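Local coordinates for cell wall surface anchor family protein (PDB 3PF2), which forms the shaft of the type 1 pilus of group B Streptococcus as its major (backbone) pilin, here a calcium-binding C-terminal fragment of two Ig-like domains, at residues G42-F47 / L156-T161; F47-K52 / I93-E98; F32-I37 / D117-A122. All coordinates share one frame; numbering follows the deposited sequence.

Interaction 1: G42-F47 / L156-T161; sequences GDYEKF and LQYDHT. With CA (calcium ion), chain C.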
loop_
_atom_site.group_PDB
_atom_site.type_symbol
_atom_site.label_atom_id
_atom_site.label_comp_id
_atom_site.label_asym_id
_atom_site.label_seq_id
_atom_site.Cartn_x
_atom_site.Cartn_y
_atom_site.Cartn_z
ATOM N N GLY A 42 -30.980 -11.510 -7.593
ATOM C CA GLY A 42 -31.301 -12.667 -8.434
ATOM C C GLY A 42 -31.667 -12.319 -9.865
ATOM O O GLY A 42 -31.484 -13.139 -10.771
ATOM N N ASP A 43 -32.167 -11.099 -10.059
ATOM C CA ASP A 43 -32.547 -10.581 -11.380
ATOM C C ASP A 43 -31.368 -10.123 -12.236
ATOM O O ASP A 43 -31.503 -9.963 -13.451
ATOM C CB ASP A 43 -33.478 -9.379 -11.225
ATOM C CG ASP A 43 -34.850 -9.741 -10.697
ATOM O OD1 ASP A 43 -35.236 -10.932 -10.721
ATOM O OD2 ASP A 43 -35.547 -8.799 -10.259
ATOM N N TYR A 44 -30.208 -9.902 -11.617
ATOM C CA TYR A 44 -29.117 -9.211 -12.300
ATOM C C TYR A 44 -28.516 -10.045 -13.432
ATOM O O TYR A 44 -28.374 -11.267 -13.298
ATOM C CB TYR A 44 -28.038 -8.771 -11.286
ATOM C CG TYR A 44 -28.360 -7.466 -10.559
ATOM C CD1 TYR A 44 -29.595 -7.270 -9.923
ATOM C CD2 TYR A 44 -27.410 -6.438 -10.485
ATOM C CE1 TYR A 44 -29.882 -6.075 -9.247
ATOM C CE2 TYR A 44 -27.684 -5.241 -9.818
ATOM C CZ TYR A 44 -28.906 -5.063 -9.207
ATOM O OH TYR A 44 -29.179 -3.888 -8.566
ATOM N N GLU A 45 -28.174 -9.377 -14.535
ATOM C CA GLU A 45 -27.591 -10.013 -15.717
ATOM C C GLU A 45 -26.087 -9.755 -15.874
ATOM O O GLU A 45 -25.441 -10.337 -16.757
ATOM C CB GLU A 45 -28.357 -9.569 -16.980
ATOM C CG GLU A 45 -29.874 -9.747 -16.862
ATOM C CD GLU A 45 -30.620 -9.360 -18.131
ATOM O OE1 GLU A 45 -30.166 -8.433 -18.831
ATOM O OE2 GLU A 45 -31.675 -9.982 -18.426
ATOM N N LYS A 46 -25.542 -8.884 -15.015
ATOM C CA LYS A 46 -24.114 -8.588 -14.982
ATOM C C LYS A 46 -23.755 -8.015 -13.614
ATOM O O LYS A 46 -24.525 -7.256 -13.026
ATOM C CB LYS A 46 -23.733 -7.570 -16.062
ATOM C CG LYS A 46 -22.227 -7.458 -16.308
ATOM C CD LYS A 46 -21.849 -6.254 -17.163
ATOM C CE LYS A 46 -22.367 -6.364 -18.590
ATOM N NZ LYS A 46 -21.966 -7.626 -19.288
ATOM N N PHE A 47 -22.588 -8.398 -13.108
ATOM C CA PHE A 47 -22.071 -7.808 -11.877
ATOM C C PHE A 47 -20.567 -8.024 -11.957
ATOM O O PHE A 47 -20.043 -9.050 -11.522
ATOM C CB PHE A 47 -22.693 -8.487 -10.653
ATOM C CG PHE A 47 -22.541 -7.704 -9.375
ATOM C CD1 PHE A 47 -23.602 -6.959 -8.874
ATOM C CD2 PHE A 47 -21.344 -7.740 -8.662
ATOM C CE1 PHE A 47 -23.477 -6.234 -7.691
ATOM C CE2 PHE A 47 -21.206 -7.022 -7.478
ATOM C CZ PHE A 47 -22.277 -6.270 -6.990
ATOM N N LEU A 156 -17.801 -0.846 -10.662
ATOM C CA LEU A 156 -18.743 -1.946 -10.827
ATOM C C LEU A 156 -19.614 -1.638 -12.038
ATOM O O LEU A 156 -20.125 -0.535 -12.163
ATOM C CB LEU A 156 -19.612 -2.095 -9.576
ATOM C CG LEU A 156 -20.857 -2.982 -9.676
ATOM C CD1 LEU A 156 -20.462 -4.442 -9.918
ATOM C CD2 LEU A 156 -21.716 -2.868 -8.430
ATOM N N GLN A 157 -19.740 -2.608 -12.942
ATOM C CA GLN A 157 -20.725 -2.529 -14.027
ATOM C C GLN A 157 -21.783 -3.545 -13.659
ATOM O O GLN A 157 -21.499 -4.736 -13.550
ATOM C CB GLN A 157 -20.096 -2.883 -15.381
ATOM C CG GLN A 157 -19.229 -1.779 -16.007
ATOM C CD GLN A 157 -20.046 -0.616 -16.578
ATOM O OE1 GLN A 157 -21.145 -0.811 -17.108
ATOM N NE2 GLN A 157 -19.507 0.597 -16.477
ATOM N N TYR A 158 -22.995 -3.072 -13.412
ATOM C CA TYR A 158 -24.078 -3.967 -13.002
ATOM C C TYR A 158 -25.263 -3.838 -13.953
ATOM O O TYR A 158 -25.535 -2.744 -14.478
ATOM C CB TYR A 158 -24.505 -3.663 -11.568
ATOM C CG TYR A 158 -25.165 -2.315 -11.386
ATOM C CD1 TYR A 158 -26.557 -2.165 -11.531
ATOM C CD2 TYR A 158 -24.401 -1.180 -11.071
ATOM C CE1 TYR A 158 -27.172 -0.924 -11.372
ATOM C CE2 TYR A 158 -25.017 0.070 -10.900
ATOM C CZ TYR A 158 -26.393 0.177 -11.052
ATOM O OH TYR A 158 -26.995 1.382 -10.886
ATOM N N ASP A 159 -25.947 -4.956 -14.195
ATOM C CA ASP A 159 -27.157 -4.958 -15.006
ATOM C C ASP A 159 -28.282 -5.489 -14.128
ATOM O O ASP A 159 -28.370 -6.708 -13.878
ATOM C CB ASP A 159 -26.965 -5.812 -16.282
ATOM C CG ASP A 159 -28.174 -5.759 -17.229
ATOM O OD1 ASP A 159 -29.284 -5.494 -16.761
ATOM O OD2 ASP A 159 -27.987 -6.019 -18.435
ATOM N N HIS A 160 -29.113 -4.558 -13.654
ATOM C CA HIS A 160 -30.209 -4.826 -12.723
ATOM C C HIS A 160 -31.527 -5.196 -13.399
ATOM O O HIS A 160 -32.509 -5.511 -12.713
ATOM C CB HIS A 160 -30.431 -3.630 -11.770
ATOM C CG HIS A 160 -31.232 -2.498 -12.347
ATOM N ND1 HIS A 160 -32.572 -2.331 -12.084
ATOM C CD2 HIS A 160 -30.869 -1.446 -13.117
ATOM C CE1 HIS A 160 -33.013 -1.246 -12.698
ATOM N NE2 HIS A 160 -32.002 -0.697 -13.341
ATOM N N THR A 161 -31.554 -5.131 -14.726
ATOM C CA THR A 161 -32.798 -5.392 -15.466
ATOM C C THR A 161 -32.861 -6.795 -16.081
ATOM O O THR A 161 -32.066 -7.116 -16.949
ATOM C CB THR A 161 -33.051 -4.327 -16.554
ATOM O OG1 THR A 161 -31.900 -4.214 -17.401
ATOM C CG2 THR A 161 -33.355 -2.985 -15.912
HETATM CA CA CA C . -30.551 -6.055 -18.667
#
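E45, D159 and T161 bring five oxygens to one calcium ion across the contact between G42-F47 and L156-T161. E45 gives a single carboxylate oxygen, OE1, at 2.4 Å from the calcium, whereas D159 grips the ion with both OD1 and OD2. T161 adds its carbonyl O and its hydroxyl OG1, the latter 2.6 Å from the metal. D163, A165 and N167 complete the site. The Asx turn in which T161 N binds D159 OD1 (3.1 Å) holds the aspartate and the threonine in position for the ion; the second oxygen of E45, OE2, is taken by the backbone N of K164.

Backbone hydrogen bonds join the segments beside the metal. E45 N donates to D159 O (2.8 Å), and D159 N returns a bond to K46 O (2.9 Å). F47 and Y158 follow as an antiparallel non-hydrogen-bonded pair.

Apolar contacts carry the other side of the strands. The Y44 ring receives H160 CA over the centre of one face, 3.5 Å from the centroid, and Y44 CE2 touches Y158 CD1. With CG anti to the backbone N (chi1 -163°), the F47 ring turns a face to L156, whose CD1 sits over its centre, 3.6 Å from the centroid.

E45 OE1 lies only 3.3 Å from D159 OD2, a spacing of two carboxylates that the shared cation probably makes tolerable; the calcium thus ties the loop residue E45 to D159 and T161 of the other segment.

Interaction 2: F47-K52 / I93-E98; sequences FEITDK and ITFKPE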
loop_
_atom_site.group_PDB
_atom_site.type_symbol
_atom_site.label_atom_id
_atom_site.label_comp_id
_atom_site.label_asym_id
_atom_site.label_seq_id
_atom_site.Cartn_x
_atom_site.Cartn_y
_atom_site.Cartn_z
ATOM N N PHE A 47 -22.588 -8.398 -13.108
ATOM C CA PHE A 47 -22.071 -7.808 -11.877
ATOM C C PHE A 47 -20.567 -8.024 -11.957
ATOM O O PHE A 47 -20.043 -9.050 -11.522
ATOM C CB PHE A 47 -22.693 -8.487 -10.653
ATOM C CG PHE A 47 -22.541 -7.704 -9.375
ATOM C CD1 PHE A 47 -23.602 -6.959 -8.874
ATOM C CD2 PHE A 47 -21.344 -7.740 -8.662
ATOM C CE1 PHE A 47 -23.477 -6.234 -7.691
ATOM C CE2 PHE A 47 -21.206 -7.022 -7.478
ATOM C CZ PHE A 47 -22.277 -6.270 -6.990
ATOM N N GLU A 48 -19.889 -7.053 -12.550
ATOM C CA GLU A 48 -18.475 -7.171 -12.878
ATOM C C GLU A 48 -17.706 -6.003 -12.288
ATOM O O GLU A 48 -18.067 -4.837 -12.501
ATOM C CB GLU A 48 -18.273 -7.181 -14.396
ATOM C CG GLU A 48 -18.786 -8.423 -15.110
ATOM C CD GLU A 48 -18.651 -8.337 -16.619
ATOM O OE1 GLU A 48 -18.098 -7.332 -17.116
ATOM O OE2 GLU A 48 -19.097 -9.279 -17.316
ATOM N N ILE A 49 -16.639 -6.326 -11.563
ATOM C CA ILE A 49 -15.808 -5.311 -10.924
ATOM C C ILE A 49 -14.467 -5.220 -11.631
ATOM O O ILE A 49 -13.836 -6.235 -11.889
ATOM C CB ILE A 49 -15.671 -5.605 -9.417
ATOM C CG1 ILE A 49 -16.978 -5.205 -8.711
ATOM C CG2 ILE A 49 -14.453 -4.858 -8.814
ATOM C CD1 ILE A 49 -17.098 -5.612 -7.271
ATOM N N THR A 50 -14.050 -4.001 -11.962
ATOM C CA THR A 50 -12.750 -3.773 -12.601
ATOM C C THR A 50 -11.935 -2.767 -11.774
ATOM O O THR A 50 -12.418 -1.682 -11.460
ATOM C CB THR A 50 -12.911 -3.230 -14.027
ATOM O OG1 THR A 50 -13.658 -4.179 -14.811
ATOM C CG2 THR A 50 -11.556 -2.989 -14.671
ATOM N N ASP A 51 -10.707 -3.145 -11.438
ATOM C CA ASP A 51 -9.819 -2.309 -10.630
ATOM C C ASP A 51 -8.480 -2.196 -11.343
ATOM O O ASP A 51 -7.726 -3.181 -11.432
ATOM C CB ASP A 51 -9.664 -2.948 -9.244
ATOM C CG ASP A 51 -8.925 -2.060 -8.253
ATOM O OD1 ASP A 51 -8.034 -1.295 -8.668
ATOM O OD2 ASP A 51 -9.243 -2.175 -7.049
ATOM N N LYS A 52 -8.195 -1.004 -11.876
ATOM C CA LYS A 52 -6.921 -0.731 -12.519
ATOM C C LYS A 52 -5.962 -0.227 -11.438
ATOM O O LYS A 52 -6.109 0.889 -10.938
ATOM C CB LYS A 52 -7.073 0.286 -13.657
ATOM C CG LYS A 52 -5.763 0.554 -14.403
ATOM C CD LYS A 52 -5.964 1.418 -15.643
ATOM C CE LYS A 52 -4.669 2.117 -16.054
ATOM N NZ LYS A 52 -3.483 1.220 -16.129
ATOM N N ILE A 93 -13.096 -8.926 -11.590
ATOM C CA ILE A 93 -13.808 -9.979 -10.869
ATOM C C ILE A 93 -15.237 -10.055 -11.398
ATOM O O ILE A 93 -16.008 -9.104 -11.285
ATOM C CB ILE A 93 -13.802 -9.766 -9.339
ATOM C CG1 ILE A 93 -12.359 -9.758 -8.813
ATOM C CG2 ILE A 93 -14.667 -10.830 -8.626
ATOM C CD1 ILE A 93 -12.244 -9.276 -7.402
ATOM N N THR A 94 -15.574 -11.201 -11.978
ATOM C CA THR A 94 -16.857 -11.376 -12.645
ATOM C C THR A 94 -17.720 -12.338 -11.851
ATOM O O THR A 94 -17.367 -13.509 -11.670
ATOM C CB THR A 94 -16.655 -11.906 -14.087
ATOM O OG1 THR A 94 -15.753 -11.050 -14.792
ATOM C CG2 THR A 94 -17.984 -11.993 -14.838
ATOM N N PHE A 95 -18.837 -11.827 -11.347
ATOM C CA PHE A 95 -19.795 -12.651 -10.641
ATOM C C PHE A 95 -20.688 -13.303 -11.681
ATOM O O PHE A 95 -21.113 -12.650 -12.637
ATOM C CB PHE A 95 -20.541 -11.838 -9.574
ATOM C CG PHE A 95 -19.650 -11.423 -8.427
ATOM C CD1 PHE A 95 -18.780 -10.332 -8.558
ATOM C CD2 PHE A 95 -19.653 -12.141 -7.229
ATOM C CE1 PHE A 95 -17.927 -9.956 -7.510
ATOM C CE2 PHE A 95 -18.799 -11.772 -6.167
ATOM C CZ PHE A 95 -17.934 -10.677 -6.316
ATOM N N LYS A 96 -20.902 -14.609 -11.532
ATOM C CA LYS A 96 -21.513 -15.414 -12.594
ATOM C C LYS A 96 -23.007 -15.146 -12.677
ATOM O O LYS A 96 -23.724 -15.398 -11.716
ATOM C CB LYS A 96 -21.281 -16.906 -12.330
ATOM C CG LYS A 96 -19.832 -17.346 -12.331
ATOM C CD LYS A 96 -19.731 -18.858 -12.514
ATOM C CE LYS A 96 -18.283 -19.281 -12.689
ATOM N NZ LYS A 96 -18.161 -20.614 -13.339
ATOM N N PRO A 97 -23.483 -14.623 -13.827
ATOM C CA PRO A 97 -24.924 -14.380 -13.970
ATOM C C PRO A 97 -25.780 -15.631 -13.731
ATOM O O PRO A 97 -26.827 -15.535 -13.072
ATOM C CB PRO A 97 -25.052 -13.877 -15.407
ATOM C CG PRO A 97 -23.737 -13.217 -15.680
ATOM C CD PRO A 97 -22.732 -14.123 -14.995
ATOM N N GLU A 98 -25.309 -16.789 -14.212
ATOM C CA GLU A 98 -25.987 -18.074 -13.969
ATOM C C GLU A 98 -26.167 -18.358 -12.473
ATOM O O GLU A 98 -27.005 -19.177 -12.089
ATOM C CB GLU A 98 -25.233 -19.255 -14.613
ATOM C CG GLU A 98 -24.527 -18.986 -15.948
ATOM C CD GLU A 98 -23.076 -18.527 -15.771
ATOM O OE1 GLU A 98 -22.866 -17.331 -15.480
ATOM O OE2 GLU A 98 -22.145 -19.354 -15.934
HETATM O O HOH W 1 -21.143 -10.688 -14.238
#
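F47 and F95 set their rings edge to face where strand 46-52 runs antiparallel to strand 90-95. The edge of F47 is directed at the face of F95 in an offset pair, with planes at 86° and centroids 5.5 Å apart; the nearest ring atoms are F47 CD2 and F95 CD1, at 3.6 Å. The F95 side chain leaves with CG anti to its own carbonyl carbon (chi1 -68°), which brings CD1 of the ring beside F47 O, and that oxygen lies in the plane of the ring, at its edge. F47 O also accepts F95 N at 3.0 Å. I49 and I93, on the same side of the sheet as the two rings, form a hydrogen-bonded pair, I49 N to I93 O at 2.9 Å and I93 N to I49 O at 2.8 Å. L132 and I134 of strand 132-140 cover these apolar side chains, so the buried face belongs to the interior between two antiparallel sheets of the Ig-like domain.

The opposite face is looser. E48 and T94, a non-hydrogen-bonded pair that is partly exposed, run alongside each other on this face, touching through E48 CG and T94 CG2 at 3.7 Å. In the modelled conformer the extended glutamate keeps its carboxylate beyond the threonine methyl, and the ion pair of its OE2 with K46 is long and weak. Between F47 N and F95 O a water takes the place of a direct bond, accepting from F47 N at 2.9 Å; its approach to F95 O is very short.

Interaction 3: F32-I37 / D117-A122; sequences FLKSTI and DALDKA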
loop_
_atom_site.group_PDB
_atom_site.type_symbol
_atom_site.label_atom_id
_atom_site.label_comp_id
_atom_site.label_asym_id
_atom_site.label_seq_id
_atom_site.Cartn_x
_atom_site.Cartn_y
_atom_site.Cartn_z
ATOM N N PHE A 32 -9.969 -3.196 0.406
ATOM C CA PHE A 32 -11.302 -3.818 0.505
ATOM C C PHE A 32 -12.245 -3.176 -0.503
ATOM O O PHE A 32 -12.550 -1.991 -0.385
ATOM C CB PHE A 32 -11.869 -3.683 1.918
ATOM C CG PHE A 32 -11.056 -4.412 2.948
ATOM C CD1 PHE A 32 -11.407 -5.687 3.356
ATOM C CD2 PHE A 32 -9.911 -3.824 3.480
ATOM C CE1 PHE A 32 -10.613 -6.381 4.311
ATOM C CE2 PHE A 32 -9.113 -4.497 4.412
ATOM C CZ PHE A 32 -9.475 -5.775 4.840
ATOM N N LEU A 33 -12.655 -3.949 -1.511
ATOM C CA LEU A 33 -13.632 -3.467 -2.488
ATOM C C LEU A 33 -14.998 -3.781 -1.920
ATOM O O LEU A 33 -15.279 -4.930 -1.550
ATOM C CB LEU A 33 -13.450 -4.180 -3.830
ATOM C CG LEU A 33 -12.284 -3.850 -4.784
ATOM C CD1 LEU A 33 -11.003 -3.387 -4.102
ATOM C CD2 LEU A 33 -12.018 -4.951 -5.825
ATOM N N LYS A 34 -15.859 -2.775 -1.841
ATOM C CA LYS A 34 -17.098 -2.917 -1.100
ATOM C C LYS A 34 -18.269 -2.509 -1.966
ATOM O O LYS A 34 -18.202 -1.492 -2.624
ATOM C CB LYS A 34 -17.090 -2.028 0.152
ATOM C CG LYS A 34 -15.885 -2.262 1.079
ATOM C CD LYS A 34 -15.527 -0.974 1.859
ATOM C CE LYS A 34 -16.637 -0.551 2.852
ATOM N NZ LYS A 34 -16.286 0.704 3.588
ATOM N N SER A 35 -19.353 -3.282 -1.930
ATOM C CA SER A 35 -20.577 -2.897 -2.636
ATOM C C SER A 35 -21.780 -3.253 -1.806
ATOM O O SER A 35 -21.813 -4.302 -1.179
ATOM C CB SER A 35 -20.698 -3.655 -3.961
ATOM O OG SER A 35 -21.858 -3.230 -4.667
ATOM N N THR A 36 -22.790 -2.399 -1.823
ATOM C CA THR A 36 -24.094 -2.824 -1.333
ATOM C C THR A 36 -24.688 -3.859 -2.301
ATOM O O THR A 36 -24.339 -3.903 -3.481
ATOM C CB THR A 36 -25.077 -1.644 -1.131
ATOM O OG1 THR A 36 -25.333 -1.010 -2.390
ATOM C CG2 THR A 36 -24.502 -0.620 -0.177
ATOM N N ILE A 37 -25.555 -4.709 -1.767
ATOM C CA ILE A 37 -26.208 -5.751 -2.554
ATOM C C ILE A 37 -27.718 -5.587 -2.385
ATOM O O ILE A 37 -28.197 -5.488 -1.264
ATOM C CB ILE A 37 -25.758 -7.170 -2.094
ATOM C CG1 ILE A 37 -24.265 -7.407 -2.352
ATOM C CG2 ILE A 37 -26.602 -8.249 -2.755
ATOM C CD1 ILE A 37 -23.809 -7.311 -3.824
ATOM N N ASP A 117 -23.275 6.321 2.799
ATOM C CA ASP A 117 -22.525 6.722 4.006
ATOM C C ASP A 117 -22.356 5.545 4.975
ATOM O O ASP A 117 -21.296 5.388 5.579
ATOM C CB ASP A 117 -23.181 7.889 4.747
ATOM C CG ASP A 117 -23.286 9.145 3.915
ATOM O OD1 ASP A 117 -22.345 9.458 3.153
ATOM O OD2 ASP A 117 -24.328 9.834 4.043
ATOM N N ALA A 118 -23.410 4.738 5.134
ATOM C CA ALA A 118 -23.335 3.532 5.979
ATOM C C ALA A 118 -22.268 2.590 5.432
ATOM O O ALA A 118 -21.487 2.004 6.205
ATOM C CB ALA A 118 -24.697 2.815 6.068
ATOM N N LEU A 119 -22.210 2.474 4.107
ATOM C CA LEU A 119 -21.209 1.616 3.474
ATOM C C LEU A 119 -19.808 2.147 3.783
ATOM O O LEU A 119 -18.927 1.383 4.223
ATOM C CB LEU A 119 -21.448 1.478 1.965
ATOM C CG LEU A 119 -20.465 0.520 1.288
ATOM C CD1 LEU A 119 -20.660 -0.944 1.751
ATOM C CD2 LEU A 119 -20.520 0.639 -0.239
ATOM N N ASP A 120 -19.633 3.463 3.606
ATOM C CA ASP A 120 -18.343 4.131 3.815
ATOM C C ASP A 120 -17.854 3.948 5.247
ATOM O O ASP A 120 -16.637 3.889 5.495
ATOM C CB ASP A 120 -18.458 5.647 3.564
ATOM C CG ASP A 120 -18.686 6.002 2.108
ATOM O OD1 ASP A 120 -18.586 5.133 1.224
ATOM O OD2 ASP A 120 -18.949 7.190 1.839
ATOM N N LYS A 121 -18.799 3.898 6.187
ATOM C CA LYS A 121 -18.491 3.875 7.617
ATOM C C LYS A 121 -18.435 2.465 8.175
ATOM O O LYS A 121 -18.142 2.295 9.354
ATOM C CB LYS A 121 -19.523 4.682 8.412
ATOM C CG LYS A 121 -19.093 6.101 8.781
ATOM C CD LYS A 121 -19.020 6.972 7.562
ATOM C CE LYS A 121 -18.675 8.415 7.915
ATOM N NZ LYS A 121 -18.752 9.276 6.708
ATOM N N ALA A 122 -18.724 1.464 7.347
ATOM C CA ALA A 122 -18.799 0.071 7.823
ATOM C C ALA A 122 -17.450 -0.409 8.361
ATOM O O ALA A 122 -16.421 -0.234 7.711
ATOM C CB ALA A 122 -19.285 -0.861 6.710
#
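L119 O is gripped by two donors, K34 NZ at 2.8 Å and A122 N at 3.1 Å, which reach it from opposite faces of its carbonyl plane. K34 of strand 29-35 supplies the bond that crosses the contact, while A122 N, three residues on from L119, is a local donor. K34 reaches the carbonyl by a chain bent at chi3 (66°), and this chain and the L119 side chain pass alongside one another with their ends heading opposite ways. D12 in a salt bridge and D10 in a hydrogen bond share the same ammonium group; both aspartates belong to the first calcium site.

L119 makes the apolar part of the contact. Its first torsion (chi1 -177°) turns CG toward the strand, and the two methyls spread over it: CD1 lies 4.1 Å from K34 CB, and CD2 meets T36 CG2 at 4.2 Å. T36 keeps its hydroxyl OG1 bonded to the backbone N of K8.

The ammonium group of K34 is therefore buried with a carbonyl and two carboxylates around it, which would favour its charged form and probably balances some of the negative charge gathered about the calcium; helix, strand and metal site meet at this lysine.

How the interactions relate
All three contacts lie in one Ig-like domain of the fragment. Interactions 1 and 2, with centres about 10 Å apart, lie along strand 46-52 and share F47: strand 155-159 pairs on one edge of it and strand 90-95 on the other, in the same antiparallel sheet. Interaction 3, its centre about 18 Å from that of interaction 1 and about 17 Å from that of interaction 2, joins strand 29-35 of the second sheet to helix 116-121, and I37 and S35 pack on F47 across the interior. In the chain, 32-37 precedes 42-47 and 47-52, then come 93-98, 117-122 and 156-161, so interactions 1 and 3 interlock. One calcium site lies within interaction 1 and the other beside interaction 3.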